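Local atomic coordinates of protein-tyrosine phosphatase mitochondrial 1 (Mus musculus, PDB entry 3RGO), a protein that dephosphorylates phosphatidylglycerophosphate to phosphatidylglycerol, an essential step on the way to the mitochondrial phospholipid cardiolipin. Residues A[18-21]-A[22-26]; A[83-87]-A[88-92]; A[115-118]-A[119-123]. All blocks are in the same frame, centred on the assembly; numbering follows the deposited sequence.

Contact 1 (A[18-21]-A[22-26]); sequences NMTR and RLVLD
Arg-21 and Leu-25, one helical turn apart, make the closest approach of two side chains across the contact: CD1 of Leu-25 lies 3.5 Å from CG of Arg-21. The arginine starts with CG anti to the backbone N (chi1 178°) and stays extended as far as NE, so its aliphatic part runs out past the leucine. Leu-25 sends its CG the other way about, anti to its own carbonyl carbon, and the same CD1 methyl then sits over one face of the Arg-21 guanidinium, displaced toward the rim, 3.9 Å from NE. The flat cation is thus met by a methyl group, an apolar contact on an exposed flank.

The backbone beneath belongs to the short helix 20-26. Leu-23 N donates to Met-19 O at 3.0 Å in a nearly straight bond (168°), Val-24 N to Thr-20 O and Leu-25 N to Arg-21 O follow, and a water joins Asn-18 O to Arg-22 N. This helix belongs to the phosphatase domain and packs against its mixed sheet, with Met-19, Arg-22 and Leu-23 touching Tyr-2 of strand 2-4 and Val-24 touching Val-56, just ahead of strand 57-61.

On the side facing strand 2-4, Met-19 CB and Leu-23 CD1 approach loosely, at 4.2 Å, and Met-19 also touches Trp-1. Val-24 has CG2 beside its backbone N, which brings this methyl to 3.3 Å from Thr-20 O; both residues also touch Ala-54. The Thr-20 hydroxyl is occupied elsewhere, hydrogen-bonded with Lys-17 O and the Asn-46 side chain. Arg-22, bent at chi2, forms a long salt bridge with Asp-26, NE to OD2 3.7 Å; because the oxygen lies well out of the guanidinium plane, the pair is held by charge alone, with no N-H directed at the oxygen.

Contact 2 (A[83-87]-A[88-92]); sequences LKYQA and LGQCV
Tyr-85 is ringed by three residues that follow it in the chain: Leu-88, Gln-90 and Val-92. The amide oxygen OE1 of Gln-90 comes to the ring edge, in its plane, 3.4 Å from CD1 of Tyr-85, and amide and ring are nearly coplanar (28° apart). Leu-88 CD1 approaches the same ring carbon, Tyr-85 CD1, obliquely at 3.6 Å. Val-92 crosses the tyrosine at about a right angle, its CG2 resting 3.6 Å from Tyr-85 CB; with CG1 anti to the backbone N (chi1 173°), CG2 is the methyl left to face the tyrosine.

The turn that gathers these groups is a Schellman motif closing helix 72-88. Gly-89 has positive phi (72°), a conformation that favours glycine, and its N donates to Gln-86 O at 3.1 Å, from well above the carbonyl plane. Gln-90 N reaches back to Tyr-85 O over 3.0 Å, and Leu-88 N adds a weak bond to that oxygen. The reversal delivers the chain into strand 91-95, making this the helix-to-strand passage of the phosphatase α/β fold.

Farther out, the phenol oxygen of Tyr-85 is hydrogen-bonded with Glu-57, which also forms a salt bridge with Lys-84. Phe-81 meets the tyrosine edge-to-face, and Arg-30 of strand 29-35 touches both Tyr-85 and Gln-90.

Contact 3 (A[115-118]-A[119-123]); sequences HNWS and PEEAI
Trp-117 and Glu-121 cross at about a right angle, the indole and carboxylate planes 43° apart, with Trp-117 CB 3.8 Å from Glu-121 OE1. Farther along the indole, CE3 of Trp-117 lies 3.9 Å from CA of Ala-122, an oblique approach that lays the benzo part against the helix backbone. On the other side of the indole plane from Glu-121 OE1, the CB of His-115, two residues earlier, sits over one face near the rim.

Beside the tryptophan, Ser-118 occupies the N-cap of helix 119-129 and forms a capping box with Glu-121. The serine OG lies between its backbone N and carbonyl carbon (chi1 66°), where it accepts from Glu-121 N at 3.0 Å. In return, Glu-121 OE1 takes the N-H of Ser-118 on its anti lone pair, at 3.1 Å and almost straight (171°). Ala-122 N then donates to Ser-118 O, completing the first turn.

With an alanine at Trp-117 the indole is gone, and Ala-122 CA and the CB of His-115 would probably lose the ring that lies against them, opening a gap between the loop and the first helical turn.

Glu-120 folds back as well: its chi1 sets CG 3.3 Å from Ser-118 OG, and the bend at chi2 keeps the carboxylate beside the serine. Pro-119 and Ala-122 face inward, the proline touching Leu-140 and His-147 of helix 137-154, the alanine Leu-111 and Ile-112 of helix 102-115.

In the fold
Each contact is partly buried, with two of its touching residues buried, yet each marks a different point on a helix. Contact 1 is the body of a short helix packed on the sheet, contact 2 a helix end running into strand 91-95, and contact 3 a helix start among the helices that follow the sheet. No element is common to any two of them. Contacts 1 and 3 lie on opposite sides of the chain's centre, their centres about 30 Å apart; contact 2 is about 17 and 20 Å from them, centre to centre. Aliphatic and charged groups dominate contact 1, an aromatic ring contact 2, and a reciprocal serine-glutamate cap contact 3.

Contact 1 (A[18-21]-A[22-26])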
ATOM      1  N   ASN A  18      18.193   6.467  -3.906  1.00 59.42           N
ATOM      2  CA  ASN A  18      19.017   5.750  -4.873  1.00 64.99           C
ATOM      3  C   ASN A  18      18.294   4.616  -5.597  1.00 61.78           C
ATOM      4  O   ASN A  18      18.747   4.158  -6.649  1.00 60.72           O
ATOM      5  CB  ASN A  18      20.275   5.200  -4.191  1.00 73.06           C
ATOM      6  CG  ASN A  18      20.017   3.892  -3.463  1.00 76.27           C
ATOM      7  OD1 ASN A  18      19.615   3.882  -2.299  1.00 72.40           O
ATOM      8  ND2 ASN A  18      20.247   2.778  -4.151  1.00 78.64           N
ATOM      9  N   MET A  19      17.180   4.160  -5.032  1.00 54.97           N
ATOM     10  CA  MET A  19      16.438   3.033  -5.592  1.00 52.72           C
ATOM     11  C   MET A  19      15.495   3.468  -6.707  1.00 49.48           C
ATOM     12  O   MET A  19      15.023   2.645  -7.493  1.00 49.65           O
ATOM     13  CB  MET A  19      15.640   2.330  -4.491  1.00 47.74           C
ATOM     14  CG  MET A  19      16.495   1.817  -3.346  1.00 49.86           C
ATOM     15  SD  MET A  19      15.491   1.245  -1.965  1.00 52.72           S
ATOM     16  CE  MET A  19      14.451   0.041  -2.789  1.00 78.98           C
ATOM     17  N   THR A  20      15.224   4.767  -6.761  1.00 50.69           N
ATOM     18  CA  THR A  20      14.288   5.338  -7.723  1.00 53.29           C
ATOM     19  C   THR A  20      14.434   4.756  -9.124  1.00 54.44           C
ATOM     20  O   THR A  20      13.457   4.315  -9.727  1.00 51.47           O
ATOM     21  CB  THR A  20      14.452   6.867  -7.800  1.00 58.87           C
ATOM     22  OG1 THR A  20      14.174   7.438  -6.518  1.00 59.49           O
ATOM     23  CG2 THR A  20      13.507   7.463  -8.832  1.00 61.55           C
ATOM     24  N   ARG A  21      15.658   4.759  -9.640  1.00 52.56           N
ATOM     25  CA  ARG A  21      15.914   4.303 -11.002  1.00 56.05           C
ATOM     26  C   ARG A  21      15.456   2.864 -11.225  1.00 54.96           C
ATOM     27  O   ARG A  21      14.738   2.569 -12.184  1.00 55.04           O
ATOM     28  CB  ARG A  21      17.405   4.444 -11.334  1.00 58.37           C
ATOM     29  CG  ARG A  21      17.784   3.943 -12.715  1.00 64.84           C
ATOM     30  CD  ARG A  21      19.266   4.173 -12.998  1.00 70.00           C
ATOM     31  NE  ARG A  21      19.636   3.727 -14.339  1.00 77.69           N
ATOM     32  CZ  ARG A  21      19.963   2.475 -14.646  1.00 84.30           C
ATOM     33  NH1 ARG A  21      19.964   1.539 -13.707  1.00 85.72           N
ATOM     34  NH2 ARG A  21      20.285   2.157 -15.894  1.00 87.60           N
ATOM     35  N   ARG A  22      15.879   1.972 -10.337  1.00 58.50           N
ATOM     36  CA  ARG A  22      15.515   0.561 -10.424  1.00 64.65           C
ATOM     37  C   ARG A  22      14.004   0.351 -10.321  1.00 59.99           C
ATOM     38  O   ARG A  22      13.421  -0.433 -11.071  1.00 59.79           O
ATOM     39  CB  ARG A  22      16.225  -0.229  -9.324  1.00 74.62           C
ATOM     40  CG  ARG A  22      15.613  -1.592  -9.037  1.00 82.80           C
ATOM     41  CD  ARG A  22      16.487  -2.721  -9.557  1.00 92.03           C
ATOM     42  NE  ARG A  22      16.015  -4.023  -9.095  1.00 96.70           N
ATOM     43  CZ  ARG A  22      16.704  -5.154  -9.214  1.00101.97           C
ATOM     44  NH1 ARG A  22      17.904  -5.145  -9.781  1.00105.32           N
ATOM     45  NH2 ARG A  22      16.194  -6.292  -8.763  1.00102.45           N
ATOM     46  N   LEU A  23      13.374   1.053  -9.385  1.00 53.83           N
ATOM     47  CA  LEU A  23      11.941   0.900  -9.161  1.00 51.11           C
ATOM     48  C   LEU A  23      11.120   1.284 -10.387  1.00 50.49           C
ATOM     49  O   LEU A  23      10.166   0.596 -10.746  1.00 48.71           O
ATOM     50  CB  LEU A  23      11.497   1.723  -7.951  1.00 49.76           C
ATOM     51  CG  LEU A  23      11.963   1.182  -6.600  1.00 52.33           C
ATOM     52  CD1 LEU A  23      11.576   2.128  -5.471  1.00 49.83           C
ATOM     53  CD2 LEU A  23      11.388  -0.207  -6.371  1.00 50.33           C
ATOM     54  N   VAL A  24      11.502   2.383 -11.029  1.00 49.11           N
ATOM     55  CA  VAL A  24      10.754   2.910 -12.164  1.00 54.10           C
ATOM     56  C   VAL A  24      10.993   2.113 -13.448  1.00 57.90           C
ATOM     57  O   VAL A  24      10.050   1.757 -14.151  1.00 53.48           O
ATOM     58  CB  VAL A  24      11.095   4.393 -12.413  1.00 55.22           C
ATOM     59  CG1 VAL A  24      10.472   4.874 -13.715  1.00 58.98           C
ATOM     60  CG2 VAL A  24      10.634   5.245 -11.241  1.00 50.06           C
ATOM     61  N   LEU A  25      12.257   1.835 -13.746  1.00 62.72           N
ATOM     62  CA  LEU A  25      12.612   1.135 -14.974  1.00 66.55           C
ATOM     63  C   LEU A  25      12.338  -0.366 -14.892  1.00 68.97           C
ATOM     64  O   LEU A  25      11.771  -0.951 -15.814  1.00 74.57           O
ATOM     65  CB  LEU A  25      14.082   1.383 -15.321  1.00 68.42           C
ATOM     66  CG  LEU A  25      14.469   2.850 -15.515  1.00 69.93           C
ATOM     67  CD1 LEU A  25      15.977   3.001 -15.615  1.00 73.82           C
ATOM     68  CD2 LEU A  25      13.783   3.425 -16.742  1.00 72.19           C
ATOM     69  N   ASP A  26      12.739  -0.985 -13.786  1.00 64.48           N
ATOM     70  CA  ASP A  26      12.642  -2.438 -13.652  1.00 62.64           C
ATOM     71  C   ASP A  26      11.283  -2.931 -13.145  1.00 57.18           C
ATOM     72  O   ASP A  26      10.792  -3.966 -13.595  1.00 58.80           O
ATOM     73  CB  ASP A  26      13.762  -2.968 -12.753  1.00 62.81           C
ATOM     74  CG  ASP A  26      15.140  -2.738 -13.343  1.00 68.88           C
ATOM     75  OD1 ASP A  26      15.222  -2.325 -14.519  1.00 69.36           O
ATOM     76  OD2 ASP A  26      16.140  -2.969 -12.633  1.00 73.55           O
TER
HETATM   77  O   HOH W   1      18.234   2.766  -8.671  1.00 60.38           O

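Contact 2 (A[83-87]-A[88-92])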
ATOM      1  N   LEU A  83      -5.761   0.946  -8.037  1.00 41.92           N
ATOM      2  CA  LEU A  83      -6.579   0.486  -9.156  1.00 42.49           C
ATOM      3  C   LEU A  83      -6.425   1.408 -10.357  1.00 45.11           C
ATOM      4  O   LEU A  83      -6.480   0.964 -11.508  1.00 45.96           O
ATOM      5  CB  LEU A  83      -8.046   0.379  -8.740  1.00 45.10           C
ATOM      6  CG  LEU A  83      -8.353  -0.670  -7.665  1.00 47.95           C
ATOM      7  CD1 LEU A  83      -9.826  -0.652  -7.280  1.00 50.89           C
ATOM      8  CD2 LEU A  83      -7.946  -2.057  -8.138  1.00 47.73           C
ATOM      9  N   LYS A  84      -6.244   2.695 -10.079  1.00 45.62           N
ATOM     10  CA  LYS A  84      -5.924   3.670 -11.112  1.00 48.68           C
ATOM     11  C   LYS A  84      -4.733   3.188 -11.929  1.00 43.99           C
ATOM     12  O   LYS A  84      -4.769   3.187 -13.157  1.00 42.06           O
ATOM     13  CB  LYS A  84      -5.607   5.025 -10.474  1.00 53.82           C
ATOM     14  CG  LYS A  84      -4.990   6.049 -11.413  1.00 60.36           C
ATOM     15  CD  LYS A  84      -4.551   7.289 -10.642  1.00 63.66           C
ATOM     16  CE  LYS A  84      -3.930   8.332 -11.552  1.00 68.34           C
ATOM     17  NZ  LYS A  84      -3.612   9.579 -10.805  1.00 70.28           N
ATOM     18  N   TYR A  85      -3.676   2.769 -11.242  1.00 43.97           N
ATOM     19  CA  TYR A  85      -2.473   2.311 -11.933  1.00 44.84           C
ATOM     20  C   TYR A  85      -2.590   0.896 -12.507  1.00 46.53           C
ATOM     21  O   TYR A  85      -1.964   0.584 -13.518  1.00 49.94           O
ATOM     22  CB  TYR A  85      -1.221   2.505 -11.068  1.00 42.35           C
ATOM     23  CG  TYR A  85      -0.792   3.954 -11.074  1.00 46.60           C
ATOM     24  CD1 TYR A  85      -0.099   4.483 -12.159  1.00 49.06           C
ATOM     25  CD2 TYR A  85      -1.128   4.808 -10.030  1.00 45.09           C
ATOM     26  CE1 TYR A  85       0.267   5.811 -12.193  1.00 46.82           C
ATOM     27  CE2 TYR A  85      -0.762   6.139 -10.054  1.00 45.42           C
ATOM     28  CZ  TYR A  85      -0.067   6.635 -11.139  1.00 48.02           C
ATOM     29  OH  TYR A  85       0.300   7.959 -11.169  1.00 49.92           O
ATOM     30  N   GLN A  86      -3.406   0.054 -11.881  1.00 44.81           N
ATOM     31  CA  GLN A  86      -3.699  -1.259 -12.450  1.00 45.82           C
ATOM     32  C   GLN A  86      -4.320  -1.130 -13.840  1.00 48.00           C
ATOM     33  O   GLN A  86      -3.995  -1.898 -14.745  1.00 47.71           O
ATOM     34  CB  GLN A  86      -4.631  -2.069 -11.548  1.00 45.79           C
ATOM     35  CG  GLN A  86      -5.005  -3.419 -12.147  1.00 48.81           C
ATOM     36  CD  GLN A  86      -6.082  -4.139 -11.359  1.00 52.67           C
ATOM     37  OE1 GLN A  86      -5.807  -4.762 -10.333  1.00 55.82           O
ATOM     38  NE2 GLN A  86      -7.314  -4.068 -11.845  1.00 58.71           N
ATOM     39  N   ALA A  87      -5.219  -0.162 -13.998  1.00 49.83           N
ATOM     40  CA  ALA A  87      -5.873   0.089 -15.282  1.00 50.81           C
ATOM     41  C   ALA A  87      -4.887   0.584 -16.332  1.00 52.07           C
ATOM     42  O   ALA A  87      -5.119   0.441 -17.535  1.00 53.33           O
ATOM     43  CB  ALA A  87      -7.007   1.091 -15.115  1.00 54.12           C
ATOM     44  N   LEU A  88      -3.791   1.176 -15.868  1.00 51.35           N
ATOM     45  CA  LEU A  88      -2.768   1.717 -16.757  1.00 55.14           C
ATOM     46  C   LEU A  88      -1.697   0.673 -17.047  1.00 52.42           C
ATOM     47  O   LEU A  88      -0.802   0.907 -17.852  1.00 48.57           O
ATOM     48  CB  LEU A  88      -2.107   2.943 -16.118  1.00 61.42           C
ATOM     49  CG  LEU A  88      -2.977   4.166 -15.829  1.00 65.08           C
ATOM     50  CD1 LEU A  88      -2.263   5.135 -14.898  1.00 64.84           C
ATOM     51  CD2 LEU A  88      -3.358   4.844 -17.124  1.00 70.27           C
ATOM     52  N   GLY A  89      -1.780  -0.470 -16.370  1.00 50.11           N
ATOM     53  CA  GLY A  89      -0.784  -1.515 -16.520  1.00 46.51           C
ATOM     54  C   GLY A  89       0.544  -1.151 -15.883  1.00 49.70           C
ATOM     55  O   GLY A  89       1.589  -1.694 -16.245  1.00 49.65           O
ATOM     56  N   GLN A  90       0.500  -0.227 -14.927  1.00 42.13           N
ATOM     57  CA  GLN A  90       1.708   0.244 -14.265  1.00 44.76           C
ATOM     58  C   GLN A  90       1.680  -0.186 -12.806  1.00 40.90           C
ATOM     59  O   GLN A  90       0.699  -0.765 -12.350  1.00 40.28           O
ATOM     60  CB  GLN A  90       1.846   1.761 -14.409  1.00 42.50           C
ATOM     61  CG  GLN A  90       2.106   2.192 -15.853  1.00 51.03           C
ATOM     62  CD  GLN A  90       1.855   3.669 -16.096  1.00 53.86           C
ATOM     63  OE1 GLN A  90       1.460   4.405 -15.191  1.00 53.60           O
ATOM     64  NE2 GLN A  90       2.075   4.109 -17.332  1.00 56.06           N
ATOM     65  N   CYS A  91       2.756   0.085 -12.078  1.00 42.34           N
ATOM     66  CA  CYS A  91       2.894  -0.463 -10.738  1.00 40.07           C
ATOM     67  C   CYS A  91       2.900   0.609  -9.660  1.00 40.54           C
ATOM     68  O   CYS A  91       3.184   1.778  -9.924  1.00 42.08           O
ATOM     69  CB  CYS A  91       4.144  -1.337 -10.643  1.00 41.23           C
ATOM     70  SG  CYS A  91       4.202  -2.690 -11.846  1.00 46.63           S
ATOM     71  N   VAL A  92       2.563   0.193  -8.444  1.00 37.22           N
ATOM     72  CA  VAL A  92       2.548   1.087  -7.298  1.00 40.34           C
ATOM     73  C   VAL A  92       3.347   0.472  -6.161  1.00 37.59           C
ATOM     74  O   VAL A  92       3.146  -0.692  -5.810  1.00 39.01           O
ATOM     75  CB  VAL A  92       1.108   1.368  -6.814  1.00 43.33           C
ATOM     76  CG1 VAL A  92       1.128   2.158  -5.509  1.00 38.54           C
ATOM     77  CG2 VAL A  92       0.327   2.115  -7.885  1.00 44.70           C
TER

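Contact 3 (A[115-118]-A[119-123])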
ATOM      1  N   HIS A 115      -9.973  -9.145  -4.850  1.00 37.10           N
ATOM      2  CA  HIS A 115     -10.326 -10.565  -4.915  1.00 37.98           C
ATOM      3  C   HIS A 115     -11.618 -10.931  -4.194  1.00 39.22           C
ATOM      4  O   HIS A 115     -12.047 -12.086  -4.225  1.00 41.71           O
ATOM      5  CB  HIS A 115      -9.179 -11.415  -4.370  1.00 39.88           C
ATOM      6  CG  HIS A 115      -7.899 -11.257  -5.128  1.00 38.60           C
ATOM      7  ND1 HIS A 115      -7.712 -11.788  -6.387  1.00 38.48           N
ATOM      8  CD2 HIS A 115      -6.744 -10.632  -4.806  1.00 32.17           C
ATOM      9  CE1 HIS A 115      -6.491 -11.500  -6.803  1.00 36.03           C
ATOM     10  NE2 HIS A 115      -5.884 -10.799  -5.864  1.00 37.79           N
ATOM     11  N   ASN A 116     -12.253  -9.949  -3.565  1.00 38.82           N
ATOM     12  CA  ASN A 116     -13.333 -10.247  -2.648  1.00 38.19           C
ATOM     13  C   ASN A 116     -12.891 -11.340  -1.672  1.00 37.73           C
ATOM     14  O   ASN A 116     -13.589 -12.334  -1.483  1.00 39.63           O
ATOM     15  CB  ASN A 116     -14.591 -10.686  -3.413  1.00 49.22           C
ATOM     16  CG  ASN A 116     -15.766 -10.940  -2.498  1.00 61.81           C
ATOM     17  OD1 ASN A 116     -15.929 -10.268  -1.478  1.00 69.45           O
ATOM     18  ND2 ASN A 116     -16.594 -11.920  -2.854  1.00 63.92           N
ATOM     19  N   TRP A 117     -11.714 -11.155  -1.075  1.00 42.60           N
ATOM     20  CA  TRP A 117     -11.167 -12.091  -0.090  1.00 42.58           C
ATOM     21  C   TRP A 117     -11.453 -11.637   1.339  1.00 41.65           C
ATOM     22  O   TRP A 117     -11.708 -10.460   1.593  1.00 35.45           O
ATOM     23  CB  TRP A 117      -9.645 -12.220  -0.243  1.00 37.12           C
ATOM     24  CG  TRP A 117      -9.172 -13.092  -1.364  1.00 38.71           C
ATOM     25  CD1 TRP A 117      -9.936 -13.903  -2.169  1.00 41.50           C
ATOM     26  CD2 TRP A 117      -7.818 -13.254  -1.803  1.00 39.37           C
ATOM     27  NE1 TRP A 117      -9.133 -14.552  -3.080  1.00 39.06           N
ATOM     28  CE2 TRP A 117      -7.833 -14.169  -2.881  1.00 39.59           C
ATOM     29  CE3 TRP A 117      -6.595 -12.714  -1.393  1.00 38.31           C
ATOM     30  CZ2 TRP A 117      -6.670 -14.552  -3.549  1.00 39.86           C
ATOM     31  CZ3 TRP A 117      -5.443 -13.094  -2.062  1.00 41.99           C
ATOM     32  CH2 TRP A 117      -5.491 -14.008  -3.125  1.00 42.23           C
ATOM     33  N   SER A 118     -11.391 -12.581   2.271  1.00 42.31           N
ATOM     34  CA  SER A 118     -11.471 -12.258   3.687  1.00 43.13           C
ATOM     35  C   SER A 118     -10.188 -11.554   4.112  1.00 39.52           C
ATOM     36  O   SER A 118      -9.146 -11.705   3.470  1.00 41.19           O
ATOM     37  CB  SER A 118     -11.656 -13.527   4.518  1.00 41.83           C
ATOM     38  OG  SER A 118     -10.504 -14.349   4.435  1.00 41.78           O
ATOM     39  N   PRO A 119     -10.254 -10.773   5.196  1.00 37.71           N
ATOM     40  CA  PRO A 119      -9.015 -10.163   5.682  1.00 41.45           C
ATOM     41  C   PRO A 119      -7.916 -11.210   5.861  1.00 37.69           C
ATOM     42  O   PRO A 119      -6.798 -10.990   5.429  1.00 35.80           O
ATOM     43  CB  PRO A 119      -9.432  -9.565   7.028  1.00 42.78           C
ATOM     44  CG  PRO A 119     -10.884  -9.229   6.833  1.00 43.11           C
ATOM     45  CD  PRO A 119     -11.437 -10.331   5.957  1.00 37.37           C
ATOM     46  N   GLU A 120      -8.241 -12.347   6.465  1.00 45.24           N
ATOM     47  CA  GLU A 120      -7.226 -13.358   6.753  1.00 43.57           C
ATOM     48  C   GLU A 120      -6.646 -14.013   5.494  1.00 43.50           C
ATOM     49  O   GLU A 120      -5.470 -14.366   5.462  1.00 43.48           O
ATOM     50  CB  GLU A 120      -7.768 -14.413   7.728  1.00 47.85           C
ATOM     51  CG  GLU A 120      -9.002 -15.138   7.239  1.00 51.86           C
ATOM     52  CD  GLU A 120     -10.308 -14.524   7.733  1.00 48.14           C
ATOM     53  OE1 GLU A 120     -10.366 -13.300   7.968  1.00 46.71           O
ATOM     54  OE2 GLU A 120     -11.287 -15.281   7.877  1.00 47.65           O
ATOM     55  N   GLU A 121      -7.466 -14.178   4.458  1.00 45.29           N
ATOM     56  CA  GLU A 121      -6.968 -14.695   3.184  1.00 42.03           C
ATOM     57  C   GLU A 121      -5.926 -13.754   2.578  1.00 38.62           C
ATOM     58  O   GLU A 121      -4.868 -14.187   2.121  1.00 38.76           O
ATOM     59  CB  GLU A 121      -8.116 -14.913   2.193  1.00 43.49           C
ATOM     60  CG  GLU A 121      -8.704 -16.308   2.242  1.00 48.85           C
ATOM     61  CD  GLU A 121      -9.964 -16.441   1.418  1.00 49.11           C
ATOM     62  OE1 GLU A 121     -10.765 -15.479   1.378  1.00 44.18           O
ATOM     63  OE2 GLU A 121     -10.161 -17.514   0.817  1.00 52.67           O
ATOM     64  N   ALA A 122      -6.244 -12.466   2.567  1.00 35.43           N
ATOM     65  CA  ALA A 122      -5.343 -11.447   2.048  1.00 33.42           C
ATOM     66  C   ALA A 122      -4.037 -11.401   2.840  1.00 38.53           C
ATOM     67  O   ALA A 122      -2.948 -11.377   2.268  1.00 34.06           O
ATOM     68  CB  ALA A 122      -6.016 -10.093   2.094  1.00 30.59           C
ATOM     69  N   ILE A 123      -4.160 -11.386   4.162  1.00 40.28           N
ATOM     70  CA  ILE A 123      -2.991 -11.296   5.031  1.00 39.92           C
ATOM     71  C   ILE A 123      -2.081 -12.507   4.852  1.00 40.59           C
ATOM     72  O   ILE A 123      -0.867 -12.370   4.701  1.00 42.18           O
ATOM     73  CB  ILE A 123      -3.411 -11.132   6.507  1.00 41.72           C
ATOM     74  CG1 ILE A 123      -4.097  -9.776   6.706  1.00 37.74           C
ATOM     75  CG2 ILE A 123      -2.204 -11.253   7.429  1.00 44.25           C
ATOM     76  CD1 ILE A 123      -4.795  -9.623   8.044  1.00 41.23           C
TER